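Local coordinates for 1-pyrroline-5-carboxylate dehydrogenase (PDB 1UZB), which probably catalyses the NAD-dependent oxidation of glutamate semialdehyde, formed by hydrolysis of 1-pyrroline-5-carboxylate, to glutamate in proline breakdown, at residues Arg341-Ala346 and Gln384-Gly389; Glu347-Gly352 and Pro358-Val363. All blocks are in the same frame, centred on the assembly; numbering follows the deposited sequence.

Contact 1: Arg341-Ala346 and Gln384-Gly389; sequences RVLKRA and QLVLGG
The side chains of L343 on the helix and L387 on the strand pass antiparallel, each pressing its bulk against the other segment. The leading methyl of L343 lodges in the angle between two consecutive strand residues: CD2 of L343 lies 3.9 Å from CB of L387 and 4.0 Å from CG2 of V386, and the L343 side chain lies roughly perpendicular to that of V386. In return L387 reaches the next turn of the helix with its CD2 methyl. With CG anti to the backbone N (chi1 -175°), it brings CD2 to 3.6 Å from CB of A346, where the short alanine lets the leucine methyl come in close to the helix. The fit is wholly apolar and small, burying 174 Å² in all. Two successive strand residues can both face the helix because V386 and L387 stand opposite the same residue, V403, in a classic beta bulge. Strand 384-387 forms an outermost strand of the seven-stranded sheet within this chain, antiparallel to 402-405, and the 341-346 part of helix 332-346 runs at 52° to it. The helix also touches helix 303-315, where R341 and R345 pack on A307 and R341 makes a salt bridge to D304.

Contact 2: Glu347-Gly352 and Pro358-Val363; sequences ERLSVG and PDLGPV
S350 and D359 grip each other twice, each backbone N-H bonding to the other's side chain. The amide N of S350 reaches OD2 of D359 at 2.9 Å, almost straight (170°) and on the anti side of the carboxylate, while N of D359 donates to OG of S350, also at 2.9 Å. That second bond depends on OG sitting between the serine's own backbone N and carbonyl carbon (chi1 62°). OD2 takes a further bond, 3.0 Å, from a water that also reaches the carbonyl O of R348 weakly. An alanine in place of D359 would probably leave the S350 amide without its acceptor and the water with only its weak bond to R348 O, and loosen the start of the pairing.

Next along, L360 is held by both its backbone polar atoms: its N donates to O of S350 (2.9 Å) and its O accepts from N of G352 (3.1 Å). The same O of L360 receives a CA-H contact from V351. Apolar contacts lie alongside these bonds: CD1 of L349 meets CD1 of L360 at 3.9 Å, and Y315 of helix 303-315 touches both leucines, while the P358 ring lays CG 3.4 Å from O of G352. Q318 bonds to N of G361 and O of P362, and N127 to O of P358. With V351 opposite L360, this is a single parallel beta bridge inside a compact loop of the aldehyde dehydrogenase fold.

In the fold
From the N-terminal side, the chain runs through helix 332-346, whose last two turns supply the first half of contact 1, and goes straight on into 347-352, the first half of contact 2. It returns after only five residues as 358-363, so contact 2 closes a short loop. Helix 366-379 follows, and the chain then reaches strand 384-387, where contact 1 closes a wider loop that encloses contact 2 without crossing it. The two centres lie 14 Å apart, and they touch where CD2 of L387 packs 4.1 Å from N of E347. Contact 1 joins the end of helix 332-346 to an outer sheet strand; contact 2 joins two arms of the following loop, resting on helix 303-315.

Contact 1: Arg341-Ala346 and Gln384-Gly389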
loop_
_atom_site.group_PDB
_atom_site.type_symbol
_atom_site.label_atom_id
_atom_site.label_comp_id
_atom_site.label_asym_id
_atom_site.label_seq_id
_atom_site.Cartn_x
_atom_site.Cartn_y
_atom_site.Cartn_z
ATOM N N ARG A 341 7.267 18.349 -47.813
ATOM C CA ARG A 341 6.125 17.530 -47.410
ATOM C C ARG A 341 5.048 18.353 -46.705
ATOM O O ARG A 341 3.855 18.138 -46.916
ATOM C CB ARG A 341 6.592 16.389 -46.505
ATOM C CG ARG A 341 7.349 15.290 -47.249
ATOM C CD ARG A 341 7.939 14.273 -46.288
ATOM N NE ARG A 341 8.492 13.106 -46.975
ATOM C CZ ARG A 341 9.598 13.114 -47.711
ATOM N NH1 ARG A 341 10.011 11.997 -48.291
ATOM N NH2 ARG A 341 10.298 14.229 -47.862
ATOM N N VAL A 342 5.469 19.297 -45.870
ATOM C CA VAL A 342 4.517 20.148 -45.160
ATOM C C VAL A 342 3.738 21.012 -46.154
ATOM O O VAL A 342 2.519 21.148 -46.044
ATOM C CB VAL A 342 5.236 21.057 -44.130
ATOM C CG1 VAL A 342 4.286 22.139 -43.624
ATOM C CG2 VAL A 342 5.734 20.217 -42.960
ATOM N N LEU A 343 4.438 21.581 -47.132
ATOM C CA LEU A 343 3.789 22.420 -48.132
ATOM C C LEU A 343 2.786 21.629 -48.964
ATOM O O LEU A 343 1.677 22.097 -49.215
ATOM C CB LEU A 343 4.833 23.063 -49.049
ATOM C CG LEU A 343 5.733 24.109 -48.387
ATOM C CD1 LEU A 343 6.778 24.598 -49.380
ATOM C CD2 LEU A 343 4.882 25.272 -47.882
ATOM N N LYS A 344 3.175 20.428 -49.383
ATOM C CA LYS A 344 2.293 19.586 -50.185
ATOM C C LYS A 344 1.014 19.240 -49.426
ATOM O O LYS A 344 -0.077 19.239 -49.997
ATOM C CB LYS A 344 3.007 18.293 -50.589
ATOM C CG LYS A 344 4.265 18.480 -51.435
ATOM C CD LYS A 344 4.013 19.300 -52.693
ATOM C CE LYS A 344 4.227 20.787 -52.444
ATOM N NZ LYS A 344 5.613 21.074 -51.974
ATOM N N ARG A 345 1.153 18.945 -48.138
ATOM C CA ARG A 345 0.005 18.601 -47.307
ATOM C C ARG A 345 -0.863 19.818 -47.011
ATOM O O ARG A 345 -2.084 19.763 -47.124
ATOM C CB ARG A 345 0.471 17.981 -45.985
ATOM C CG ARG A 345 0.942 16.541 -46.085
ATOM C CD ARG A 345 1.473 16.048 -44.744
ATOM N NE ARG A 345 1.859 14.639 -44.784
ATOM C CZ ARG A 345 0.998 13.626 -44.806
ATOM N NH1 ARG A 345 -0.307 13.855 -44.788
ATOM N NH2 ARG A 345 1.445 12.377 -44.850
ATOM N N ALA A 346 -0.227 20.920 -46.634
ATOM C CA ALA A 346 -0.952 22.137 -46.296
ATOM C C ALA A 346 -1.736 22.739 -47.455
ATOM O O ALA A 346 -2.807 23.305 -47.250
ATOM C CB ALA A 346 0.010 23.176 -45.725
ATOM N N GLN A 384 10.261 34.584 -45.722
ATOM C CA GLN A 384 9.831 34.361 -47.099
ATOM C C GLN A 384 8.488 33.641 -47.146
ATOM O O GLN A 384 8.374 32.497 -46.702
ATOM C CB GLN A 384 10.869 33.528 -47.857
ATOM C CG GLN A 384 10.513 33.301 -49.323
ATOM C CD GLN A 384 11.314 32.186 -49.967
ATOM O OE1 GLN A 384 11.223 31.960 -51.175
ATOM N NE2 GLN A 384 12.092 31.474 -49.163
ATOM N N LEU A 385 7.472 34.307 -47.683
ATOM C CA LEU A 385 6.149 33.707 -47.796
ATOM C C LEU A 385 6.200 32.634 -48.876
ATOM O O LEU A 385 6.556 32.919 -50.021
ATOM C CB LEU A 385 5.114 34.771 -48.174
ATOM C CG LEU A 385 3.667 34.292 -48.315
ATOM C CD1 LEU A 385 3.151 33.810 -46.965
ATOM C CD2 LEU A 385 2.804 35.431 -48.844
ATOM N N VAL A 386 5.850 31.400 -48.522
ATOM C CA VAL A 386 5.872 30.312 -49.494
ATOM C C VAL A 386 4.527 29.606 -49.665
ATOM O O VAL A 386 4.403 28.701 -50.489
ATOM C CB VAL A 386 6.951 29.259 -49.148
ATOM C CG1 VAL A 386 8.342 29.859 -49.332
ATOM C CG2 VAL A 386 6.767 28.766 -47.723
ATOM N N LEU A 387 3.528 30.013 -48.887
ATOM C CA LEU A 387 2.191 29.432 -48.996
ATOM C C LEU A 387 1.142 30.315 -48.333
ATOM O O LEU A 387 1.365 30.848 -47.245
ATOM C CB LEU A 387 2.138 28.033 -48.365
ATOM C CG LEU A 387 0.786 27.327 -48.554
ATOM C CD1 LEU A 387 0.578 27.012 -50.029
ATOM C CD2 LEU A 387 0.738 26.052 -47.734
ATOM N N GLY A 388 0.003 30.468 -49.001
ATOM C CA GLY A 388 -1.090 31.265 -48.462
ATOM C C GLY A 388 -0.774 32.732 -48.261
ATOM O O GLY A 388 -0.260 33.395 -49.162
ATOM N N GLY A 389 -1.106 33.245 -47.080
ATOM C CA GLY A 389 -0.833 34.636 -46.775
ATOM C C GLY A 389 -1.931 35.600 -47.177
ATOM O O GLY A 389 -1.673 36.790 -47.369
#

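Contact 2: Glu347-Gly352 and Pro358-Val363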
loop_
_atom_site.group_PDB
_atom_site.type_symbol
_atom_site.label_atom_id
_atom_site.label_comp_id
_atom_site.label_asym_id
_atom_site.label_seq_id
_atom_site.Cartn_x
_atom_site.Cartn_y
_atom_site.Cartn_z
ATOM N N GLU A 347 -1.212 22.627 -48.671
ATOM C CA GLU A 347 -1.907 23.197 -49.820
ATOM C C GLU A 347 -3.168 22.424 -50.196
ATOM O O GLU A 347 -3.984 22.909 -50.981
ATOM C CB GLU A 347 -0.964 23.285 -51.027
ATOM C CG GLU A 347 -0.462 21.954 -51.551
ATOM C CD GLU A 347 0.481 22.114 -52.733
ATOM O OE1 GLU A 347 0.987 21.090 -53.237
ATOM O OE2 GLU A 347 0.717 23.266 -53.157
ATOM N N ARG A 348 -3.335 21.229 -49.634
ATOM C CA ARG A 348 -4.511 20.414 -49.934
ATOM C C ARG A 348 -5.629 20.604 -48.912
ATOM O O ARG A 348 -6.717 20.048 -49.058
ATOM C CB ARG A 348 -4.140 18.929 -49.990
ATOM C CG ARG A 348 -3.080 18.576 -51.018
ATOM C CD ARG A 348 -3.158 17.104 -51.388
ATOM N NE ARG A 348 -3.167 16.229 -50.218
ATOM C CZ ARG A 348 -2.138 16.069 -49.390
ATOM N NH1 ARG A 348 -1.006 16.728 -49.598
ATOM N NH2 ARG A 348 -2.243 15.248 -48.354
ATOM N N LEU A 349 -5.355 21.388 -47.876
ATOM C CA LEU A 349 -6.339 21.634 -46.829
ATOM C C LEU A 349 -7.532 22.441 -47.332
ATOM O O LEU A 349 -7.366 23.457 -48.007
ATOM C CB LEU A 349 -5.680 22.367 -45.656
ATOM C CG LEU A 349 -4.561 21.635 -44.910
ATOM C CD1 LEU A 349 -3.938 22.576 -43.888
ATOM C CD2 LEU A 349 -5.115 20.388 -44.231
ATOM N N SER A 350 -8.736 21.982 -47.003
ATOM C CA SER A 350 -9.948 22.684 -47.408
ATOM C C SER A 350 -10.288 23.760 -46.383
ATOM O O SER A 350 -10.018 23.603 -45.189
ATOM C CB SER A 350 -11.115 21.702 -47.542
ATOM O OG SER A 350 -11.408 21.070 -46.309
ATOM N N VAL A 351 -10.872 24.855 -46.856
ATOM C CA VAL A 351 -11.253 25.966 -45.994
ATOM C C VAL A 351 -12.667 26.396 -46.359
ATOM O O VAL A 351 -12.969 26.621 -47.530
ATOM C CB VAL A 351 -10.314 27.177 -46.191
ATOM C CG1 VAL A 351 -10.620 28.245 -45.157
ATOM C CG2 VAL A 351 -8.858 26.734 -46.104
ATOM N N GLY A 352 -13.535 26.511 -45.363
ATOM C CA GLY A 352 -14.896 26.921 -45.650
ATOM C C GLY A 352 -15.772 26.934 -44.419
ATOM O O GLY A 352 -15.272 26.781 -43.308
ATOM N N PRO A 358 -14.930 21.287 -42.894
ATOM C CA PRO A 358 -13.717 21.467 -43.691
ATOM C C PRO A 358 -12.505 21.236 -42.799
ATOM O O PRO A 358 -12.648 21.069 -41.587
ATOM C CB PRO A 358 -13.822 22.919 -44.122
ATOM C CG PRO A 358 -14.376 23.556 -42.881
ATOM C CD PRO A 358 -15.483 22.593 -42.488
ATOM N N ASP A 359 -11.315 21.219 -43.388
ATOM C CA ASP A 359 -10.115 21.047 -42.581
ATOM C C ASP A 359 -9.958 22.288 -41.710
ATOM O O ASP A 359 -9.537 22.197 -40.557
ATOM C CB ASP A 359 -8.886 20.859 -43.469
ATOM C CG ASP A 359 -8.918 19.553 -44.232
ATOM O OD1 ASP A 359 -9.222 18.511 -43.611
ATOM O OD2 ASP A 359 -8.634 19.562 -45.446
ATOM N N LEU A 360 -10.297 23.446 -42.272
ATOM C CA LEU A 360 -10.232 24.708 -41.544
ATOM C C LEU A 360 -11.509 25.507 -41.712
ATOM O O LEU A 360 -12.023 25.650 -42.821
ATOM C CB LEU A 360 -9.084 25.595 -42.030
ATOM C CG LEU A 360 -7.668 25.362 -41.509
ATOM C CD1 LEU A 360 -7.041 24.202 -42.257
ATOM C CD2 LEU A 360 -6.840 26.622 -41.714
ATOM N N GLY A 361 -12.026 26.008 -40.600
ATOM C CA GLY A 361 -13.197 26.854 -40.649
ATOM C C GLY A 361 -12.631 28.265 -40.678
ATOM O O GLY A 361 -11.484 28.461 -41.080
ATOM N N PRO A 362 -13.402 29.272 -40.255
ATOM C CA PRO A 362 -12.969 30.672 -40.234
ATOM C C PRO A 362 -12.289 30.997 -38.911
ATOM O O PRO A 362 -12.388 30.226 -37.956
ATOM C CB PRO A 362 -14.285 31.416 -40.348
ATOM C CG PRO A 362 -15.162 30.587 -39.451
ATOM C CD PRO A 362 -14.813 29.156 -39.846
ATOM N N VAL A 363 -11.587 32.125 -38.847
ATOM C CA VAL A 363 -11.016 32.522 -37.569
ATOM C C VAL A 363 -12.242 33.062 -36.825
ATOM O O VAL A 363 -13.275 33.346 -37.441
ATOM C CB VAL A 363 -9.876 33.563 -37.710
ATOM C CG1 VAL A 363 -8.666 32.895 -38.351
ATOM C CG2 VAL A 363 -10.322 34.752 -38.528
HETATM O O HOH W 1 -6.663 17.743 -46.722
#